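PDB 5DHE: chitinase from Thermococcus kodakarensis KOD1, which hydrolyses chitin and carries this chitin-binding domain, which probably holds the enzyme on the insoluble polysaccharide. Local coordinates for residues 2-14 against 19-31. Sequence-based numbering, arbitrary orientation.
Sequences DLVKPDAFSVKIQ and TEYDVTLNLGGTY
T19 lays CG2 3.5 Å from Q14 O at the start of an antiparallel hairpin pairing, the N-to-C directions of 9-14 and 19-26 making an angle of 163°. E20 follows as a hydrogen-bonded pair with Q14, its N donating to Q14 O. Y21, a non-hydrogen-bonded partner of I13, runs beside it in the same direction; I13 CG2 approaches Y21 CD2 obliquely at 3.6 Å. That branch reaches the ring because it stands anti to the carbonyl carbon, while CG1 takes the more hindered site between backbone N and carbonyl (chi1 78°). D22 pairs with K12 through two backbone bonds, and its N meets K12 O nearly head-on. V23 brings CG1 to the edge of the F9 ring, in its plane, 4.0 Å from F9 CD1. T24 exchanges backbone bonds with S10, and T24 CB lies 3.8 Å from S10 CB. L25 brings CD2 obliquely to the same ring, 3.6 Å from F9 CD1, so that ring carbon touches both aliphatic side chains. The N-H of N26 points almost straight at A8 O (N-H...O 177°), and the carbonyl N26 O accepts K5 NZ at 2.8 Å from above the carbonyl plane. K5 NZ also forms a salt bridge with D7 OD1 (2.7 Å), clasping the type I turn from K5 to A8 onto the second strand's end. A leucine in place of this lysine would probably leave D7 without this countercharge and N26 O without this donor. Within the beta-sandwich the hairpin lies at one margin of a four-stranded sheet: 9-15 is outermost, 18-26 pairs next with 72-80, where Y21 stacks on F77, and F9 and V11 pack on M88 of strand 85-92 in the facing sheet.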
ATOM      1  N   ASP A   2      -8.112 -13.323  12.503  1.00 13.88           N
ATOM      2  CA  ASP A   2      -8.201 -13.725  11.106  1.00 11.09           C
ATOM      3  C   ASP A   2      -8.275 -12.504  10.205  1.00  9.51           C
ATOM      4  O   ASP A   2      -8.933 -11.524  10.551  1.00 11.95           O
ATOM      5  CB  ASP A   2      -9.456 -14.557  10.878  1.00 15.68           C
ATOM      6  CG  ASP A   2      -9.565 -15.706  11.842  1.00 22.32           C
ATOM      7  OD1 ASP A   2      -8.678 -16.576  11.799  1.00 19.71           O
ATOM      8  OD2 ASP A   2     -10.530 -15.729  12.634  1.00 26.51           O
ATOM      9  N   LEU A   3      -7.616 -12.568   9.047  1.00  9.04           N
ATOM     10  CA  LEU A   3      -7.675 -11.459   8.093  1.00  9.42           C
ATOM     11  C   LEU A   3      -9.132 -11.257   7.684  1.00 10.38           C
ATOM     12  O   LEU A   3      -9.835 -12.221   7.394  1.00 11.52           O
ATOM     13  CB  LEU A   3      -6.846 -11.782   6.857  1.00  9.87           C
ATOM     14  CG  LEU A   3      -5.344 -11.753   7.142  1.00  7.31           C
ATOM     15  CD1 LEU A   3      -4.612 -12.232   5.893  1.00 10.84           C
ATOM     16  CD2 LEU A   3      -4.887 -10.327   7.551  1.00 10.52           C
ATOM     17  N   VAL A   4      -9.575 -10.007   7.645  1.00  8.64           N
ATOM     18  CA  VAL A   4     -10.962  -9.744   7.283  1.00  9.07           C
ATOM     19  C   VAL A   4     -11.242  -9.994   5.799  1.00 10.42           C
ATOM     20  O   VAL A   4     -12.331 -10.437   5.441  1.00 11.65           O
ATOM     21  CB  VAL A   4     -11.362  -8.297   7.649  1.00 10.42           C
ATOM     22  CG1 VAL A   4     -12.800  -8.008   7.170  1.00 11.92           C
ATOM     23  CG2 VAL A   4     -11.264  -8.096   9.162  1.00 12.27           C
ATOM     24  N   LYS A   5     -10.270  -9.722   4.929  1.00 10.07           N
ATOM     25  CA  LYS A   5     -10.482  -9.916   3.493  1.00  8.53           C
ATOM     26  C   LYS A   5      -9.162 -10.278   2.836  1.00 10.64           C
ATOM     27  O   LYS A   5      -8.527  -9.457   2.181  1.00 10.38           O
ATOM     28  CB  LYS A   5     -11.071  -8.646   2.859  1.00  9.68           C
ATOM     29  CG  LYS A   5     -11.654  -8.895   1.458  1.00 11.03           C
ATOM     30  CD  LYS A   5     -12.380  -7.674   0.892  1.00 12.77           C
ATOM     31  CE  LYS A   5     -13.140  -8.022  -0.400  1.00 11.68           C
ATOM     32  NZ  LYS A   5     -12.312  -8.576  -1.496  1.00 14.50           N
ATOM     33  N   PRO A   6      -8.743 -11.537   2.999  1.00 11.56           N
ATOM     34  CA  PRO A   6      -7.486 -12.048   2.446  1.00 13.27           C
ATOM     35  C   PRO A   6      -7.290 -12.005   0.942  1.00 14.77           C
ATOM     36  O   PRO A   6      -6.223 -12.371   0.464  1.00 14.91           O
ATOM     37  CB  PRO A   6      -7.402 -13.462   3.022  1.00 13.76           C
ATOM     38  CG  PRO A   6      -8.837 -13.857   3.155  1.00 14.87           C
ATOM     39  CD  PRO A   6      -9.493 -12.601   3.688  1.00 14.04           C
ATOM     40  N   ASP A   7      -8.298 -11.574   0.188  1.00 11.66           N
ATOM     41  CA  ASP A   7      -8.106 -11.472  -1.255  1.00 13.20           C
ATOM     42  C   ASP A   7      -8.114 -10.016  -1.719  1.00 12.74           C
ATOM     43  O   ASP A   7      -8.266  -9.736  -2.915  1.00 13.87           O
ATOM     44  CB  ASP A   7      -9.175 -12.285  -2.012  1.00 16.42           C
ATOM     45  CG  ASP A   7     -10.568 -11.699  -1.892  1.00 20.40           C
ATOM     46  OD1 ASP A   7     -10.788 -10.806  -1.053  1.00 17.94           O
ATOM     47  OD2 ASP A   7     -11.460 -12.153  -2.644  1.00 22.36           O
ATOM     48  N   ALA A   8      -7.906  -9.086  -0.786  1.00  9.01           N
ATOM     49  CA  ALA A   8      -7.942  -7.676  -1.150  1.00  8.45           C
ATOM     50  C   ALA A   8      -6.753  -7.182  -1.985  1.00 10.38           C
ATOM     51  O   ALA A   8      -6.945  -6.496  -2.990  1.00 10.00           O
ATOM     52  CB  ALA A   8      -8.090  -6.812   0.119  1.00  8.52           C
ATOM     53  N   PHE A   9      -5.532  -7.527  -1.592  1.00  9.15           N
ATOM     54  CA  PHE A   9      -4.355  -7.050  -2.335  1.00  9.23           C
ATOM     55  C   PHE A   9      -4.125  -7.742  -3.670  1.00 10.45           C
ATOM     56  O   PHE A   9      -4.256  -8.964  -3.783  1.00 12.96           O
ATOM     57  CB  PHE A   9      -3.049  -7.274  -1.544  1.00  6.37           C
ATOM     58  CG  PHE A   9      -2.718  -6.213  -0.523  1.00  7.57           C
ATOM     59  CD1 PHE A   9      -2.507  -4.896  -0.904  1.00  9.71           C
ATOM     60  CD2 PHE A   9      -2.510  -6.569   0.807  1.00  9.20           C
ATOM     61  CE1 PHE A   9      -2.081  -3.944   0.025  1.00  9.66           C
ATOM     62  CE2 PHE A   9      -2.081  -5.622   1.752  1.00  9.32           C
ATOM     63  CZ  PHE A   9      -1.866  -4.301   1.354  1.00  9.35           C
ATOM     64  N   SER A  10      -3.752  -6.948  -4.668  1.00 10.51           N
ATOM     65  CA  SER A  10      -3.349  -7.468  -5.977  1.00 11.72           C
ATOM     66  C   SER A  10      -2.176  -6.548  -6.294  1.00 10.90           C
ATOM     67  O   SER A  10      -2.370  -5.395  -6.673  1.00 11.08           O
ATOM     68  CB  SER A  10      -4.443  -7.323  -7.028  1.00 11.27           C
ATOM     69  OG  SER A  10      -3.992  -7.931  -8.232  1.00 19.73           O
ATOM     70  N   VAL A  11      -0.962  -7.075  -6.138  1.00 10.57           N
ATOM     71  CA  VAL A  11       0.259  -6.296  -6.298  1.00  9.54           C
ATOM     72  C   VAL A  11       1.184  -6.770  -7.410  1.00  8.38           C
ATOM     73  O   VAL A  11       1.424  -7.973  -7.563  1.00 13.01           O
ATOM     74  CB  VAL A  11       1.043  -6.308  -4.954  1.00  9.32           C
ATOM     75  CG1 VAL A  11       2.325  -5.493  -5.054  1.00  8.13           C
ATOM     76  CG2 VAL A  11       0.154  -5.776  -3.844  1.00 10.14           C
ATOM     77  N   LYS A  12       1.685  -5.822  -8.196  1.00  8.25           N
ATOM     78  CA  LYS A  12       2.605  -6.142  -9.288  1.00  9.46           C
ATOM     79  C   LYS A  12       3.829  -5.274  -9.083  1.00  9.92           C
ATOM     80  O   LYS A  12       3.699  -4.067  -8.859  1.00 11.39           O
ATOM     81  CB  LYS A  12       1.975  -5.821 -10.648  1.00 10.73           C
ATOM     82  CG  LYS A  12       0.757  -6.670 -10.986  1.00 17.39           C
ATOM     83  CD  LYS A  12       0.332  -6.431 -12.419  1.00 21.59           C
ATOM     84  CE  LYS A  12      -0.745  -7.420 -12.832  1.00 25.92           C
ATOM     85  NZ  LYS A  12      -1.808  -7.500 -11.809  1.00 29.15           N
ATOM     86  N   ILE A  13       5.016  -5.866  -9.183  1.00  8.42           N
ATOM     87  CA  ILE A  13       6.233  -5.097  -8.969  1.00  8.53           C
ATOM     88  C   ILE A  13       7.221  -5.201 -10.129  1.00 13.94           C
ATOM     89  O   ILE A  13       7.297  -6.226 -10.806  1.00 13.87           O
ATOM     90  CB  ILE A  13       6.911  -5.525  -7.646  1.00 13.58           C
ATOM     91  CG1 ILE A  13       7.673  -6.831  -7.821  1.00 16.05           C
ATOM     92  CG2 ILE A  13       5.844  -5.731  -6.562  1.00 13.68           C
ATOM     93  CD1 ILE A  13       8.529  -7.183  -6.608  1.00 21.25           C
ATOM     94  N   GLN A  14       7.943  -4.110 -10.367  1.00 12.48           N
ATOM     95  CA  GLN A  14       8.942  -4.026 -11.430  1.00 16.20           C
ATOM     96  C   GLN A  14      10.191  -3.452 -10.788  1.00 14.32           C
ATOM     97  O   GLN A  14      10.141  -2.355 -10.234  1.00 13.28           O
ATOM     98  CB  GLN A  14       8.497  -3.058 -12.536  1.00 17.87           C
ATOM     99  CG  GLN A  14       7.260  -3.472 -13.328  1.00 25.65           C
ATOM    100  CD  GLN A  14       7.056  -2.621 -14.574  1.00 29.04           C
ATOM    101  OE1 GLN A  14       6.606  -1.469 -14.501  1.00 30.33           O
ATOM    102  NE2 GLN A  14       7.398  -3.182 -15.727  1.00 26.20           N
ATOM    103  N   THR A  19      12.284   0.286  -7.392  1.00  9.34           N
ATOM    104  CA  THR A  19      11.197  -0.659  -7.608  1.00 10.64           C
ATOM    105  C   THR A  19       9.818  -0.029  -7.595  1.00 10.20           C
ATOM    106  O   THR A  19       9.479   0.738  -6.688  1.00  9.82           O
ATOM    107  CB  THR A  19      11.269  -1.784  -6.536  1.00  9.35           C
ATOM    108  OG1 THR A  19      12.583  -2.362  -6.541  1.00  9.25           O
ATOM    109  CG2 THR A  19      10.229  -2.886  -6.808  1.00  8.70           C
ATOM    110  N   GLU A  20       9.036  -0.355  -8.622  1.00  9.14           N
ATOM    111  CA  GLU A  20       7.674   0.142  -8.762  1.00  9.05           C
ATOM    112  C   GLU A  20       6.714  -0.863  -8.164  1.00  8.37           C
ATOM    113  O   GLU A  20       6.874  -2.072  -8.356  1.00  8.39           O
ATOM    114  CB  GLU A  20       7.322   0.328 -10.235  1.00 13.83           C
ATOM    115  CG  GLU A  20       5.851   0.546 -10.475  1.00 18.79           C
ATOM    116  CD  GLU A  20       5.484   0.368 -11.939  1.00 23.02           C
ATOM    117  OE1 GLU A  20       6.229   0.891 -12.792  1.00 24.87           O
ATOM    118  OE2 GLU A  20       4.454  -0.283 -12.228  1.00 25.05           O
ATOM    119  N   TYR A  21       5.719  -0.350  -7.443  1.00  7.03           N
ATOM    120  CA  TYR A  21       4.699  -1.181  -6.820  1.00  8.73           C
ATOM    121  C   TYR A  21       3.355  -0.682  -7.322  1.00  9.03           C
ATOM    122  O   TYR A  21       2.990   0.477  -7.115  1.00 11.93           O
ATOM    123  CB  TYR A  21       4.769  -1.085  -5.289  1.00  8.74           C
ATOM    124  CG  TYR A  21       6.030  -1.683  -4.708  1.00 10.25           C
ATOM    125  CD1 TYR A  21       7.222  -0.963  -4.698  1.00  9.38           C
ATOM    126  CD2 TYR A  21       6.042  -2.995  -4.240  1.00 11.37           C
ATOM    127  CE1 TYR A  21       8.401  -1.538  -4.237  1.00  7.67           C
ATOM    128  CE2 TYR A  21       7.214  -3.590  -3.782  1.00  8.94           C
ATOM    129  CZ  TYR A  21       8.390  -2.854  -3.786  1.00  8.24           C
ATOM    130  OH  TYR A  21       9.550  -3.442  -3.377  1.00  9.22           O
ATOM    131  N   ASP A  22       2.639  -1.555  -8.023  1.00  7.88           N
ATOM    132  CA  ASP A  22       1.328  -1.232  -8.570  1.00 10.75           C
ATOM    133  C   ASP A  22       0.384  -1.982  -7.657  1.00  8.77           C
ATOM    134  O   ASP A  22       0.334  -3.220  -7.677  1.00 10.46           O
ATOM    135  CB  ASP A  22       1.229  -1.746 -10.004  1.00 13.54           C
ATOM    136  CG  ASP A  22      -0.057  -1.329 -10.681  1.00 20.59           C
ATOM    137  OD1 ASP A  22      -1.142  -1.564 -10.113  1.00 20.50           O
ATOM    138  OD2 ASP A  22       0.022  -0.773 -11.793  1.00 26.97           O
ATOM    139  N   VAL A  23      -0.362  -1.231  -6.861  1.00  6.96           N
ATOM    140  CA  VAL A  23      -1.233  -1.821  -5.863  1.00  8.75           C
ATOM    141  C   VAL A  23      -2.716  -1.670  -6.130  1.00 11.03           C
ATOM    142  O   VAL A  23      -3.230  -0.563  -6.193  1.00 14.80           O
ATOM    143  CB  VAL A  23      -0.938  -1.191  -4.473  1.00  9.33           C
ATOM    144  CG1 VAL A  23      -1.792  -1.849  -3.390  1.00 11.16           C
ATOM    145  CG2 VAL A  23       0.541  -1.317  -4.137  1.00 10.54           C
ATOM    146  N   THR A  24      -3.396  -2.796  -6.269  1.00  9.04           N
ATOM    147  CA  THR A  24      -4.832  -2.780  -6.468  1.00  8.41           C
ATOM    148  C   THR A  24      -5.453  -3.326  -5.189  1.00  9.51           C
ATOM    149  O   THR A  24      -4.975  -4.309  -4.612  1.00 10.41           O
ATOM    150  CB  THR A  24      -5.242  -3.649  -7.683  1.00 10.83           C
ATOM    151  OG1 THR A  24      -4.806  -3.002  -8.886  1.00 13.04           O
ATOM    152  CG2 THR A  24      -6.764  -3.840  -7.722  1.00 15.09           C
ATOM    153  N   LEU A  25      -6.490  -2.640  -4.719  1.00 10.12           N
ATOM    154  CA  LEU A  25      -7.202  -3.043  -3.517  1.00 10.14           C
ATOM    155  C   LEU A  25      -8.625  -3.411  -3.918  1.00  9.28           C
ATOM    156  O   LEU A  25      -9.405  -2.554  -4.337  1.00 10.52           O
ATOM    157  CB  LEU A  25      -7.256  -1.903  -2.507  1.00 11.50           C
ATOM    158  CG  LEU A  25      -5.923  -1.281  -2.100  1.00  6.61           C
ATOM    159  CD1 LEU A  25      -6.213  -0.092  -1.155  1.00  7.48           C
ATOM    160  CD2 LEU A  25      -5.019  -2.325  -1.418  1.00  8.56           C
ATOM    161  N   ASN A  26      -8.935  -4.694  -3.802  1.00  8.49           N
ATOM    162  CA  ASN A  26     -10.260  -5.197  -4.130  1.00  9.38           C
ATOM    163  C   ASN A  26     -10.986  -5.204  -2.801  1.00  9.16           C
ATOM    164  O   ASN A  26     -10.984  -6.189  -2.055  1.00 10.79           O
ATOM    165  CB  ASN A  26     -10.110  -6.576  -4.757  1.00 11.37           C
ATOM    166  CG  ASN A  26      -9.418  -6.494  -6.104  1.00 16.48           C
ATOM    167  OD1 ASN A  26      -8.328  -7.046  -6.303  1.00 25.18           O
ATOM    168  ND2 ASN A  26     -10.031  -5.772  -7.035  1.00 17.18           N
ATOM    169  N   LEU A  27     -11.594  -4.057  -2.517  1.00  9.26           N
ATOM    170  CA  LEU A  27     -12.263  -3.799  -1.247  1.00  9.62           C
ATOM    171  C   LEU A  27     -13.712  -4.223  -1.114  1.00 10.25           C
ATOM    172  O   LEU A  27     -14.156  -4.548  -0.012  1.00 10.75           O
ATOM    173  CB  LEU A  27     -12.156  -2.307  -0.920  1.00 10.25           C
ATOM    174  CG  LEU A  27     -10.734  -1.730  -0.844  1.00 11.13           C
ATOM    175  CD1 LEU A  27     -10.780  -0.206  -0.755  1.00 11.03           C
ATOM    176  CD2 LEU A  27     -10.004  -2.305   0.352  1.00 14.23           C
ATOM    177  N   GLY A  28     -14.449  -4.196  -2.220  1.00 11.89           N
ATOM    178  CA  GLY A  28     -15.852  -4.571  -2.167  1.00 12.37           C
ATOM    179  C   GLY A  28     -16.741  -3.471  -1.597  1.00 12.40           C
ATOM    180  O   GLY A  28     -17.956  -3.651  -1.471  1.00 14.90           O
ATOM    181  N   GLY A  29     -16.139  -2.339  -1.251  1.00 10.24           N
ATOM    182  CA  GLY A  29     -16.887  -1.216  -0.701  1.00 10.96           C
ATOM    183  C   GLY A  29     -16.040   0.042  -0.758  1.00 11.81           C
ATOM    184  O   GLY A  29     -14.880  -0.010  -1.178  1.00 11.29           O
ATOM    185  N   THR A  30     -16.612   1.168  -0.335  1.00 11.43           N
ATOM    186  CA  THR A  30     -15.910   2.452  -0.339  1.00 10.77           C
ATOM    187  C   THR A  30     -15.492   2.746   1.093  1.00 10.76           C
ATOM    188  O   THR A  30     -16.350   2.869   1.979  1.00 11.05           O
ATOM    189  CB  THR A  30     -16.829   3.545  -0.886  1.00 14.83           C
ATOM    190  OG1 THR A  30     -17.228   3.179  -2.215  1.00 19.22           O
ATOM    191  CG2 THR A  30     -16.108   4.885  -0.951  1.00 16.86           C
ATOM    192  N   TYR A  31     -14.180   2.882   1.310  1.00  8.74           N
ATOM    193  CA  TYR A  31     -13.625   3.067   2.658  1.00  8.21           C
ATOM    194  C   TYR A  31     -12.444   4.024   2.759  1.00  9.76           C
ATOM    195  O   TYR A  31     -11.728   4.269   1.789  1.00  9.91           O
ATOM    196  CB  TYR A  31     -13.104   1.717   3.186  1.00 10.39           C
ATOM    197  CG  TYR A  31     -14.090   0.565   3.149  1.00  9.29           C
ATOM    198  CD1 TYR A  31     -15.108   0.471   4.101  1.00 10.51           C
ATOM    199  CD2 TYR A  31     -13.973  -0.460   2.206  1.00  8.93           C
ATOM    200  CE1 TYR A  31     -15.970  -0.616   4.118  1.00  9.78           C
ATOM    201  CE2 TYR A  31     -14.843  -1.559   2.214  1.00  9.08           C
ATOM    202  CZ  TYR A  31     -15.834  -1.625   3.184  1.00  9.36           C
ATOM    203  OH  TYR A  31     -16.662  -2.717   3.255  1.00 12.08           O
TER
HETATM  204  O   HOH W   1      -7.175  -9.050  -5.502  1.00 35.26           O
HETATM  205  O   HOH W   2      -1.942  -4.273  -9.150  1.00 18.08           O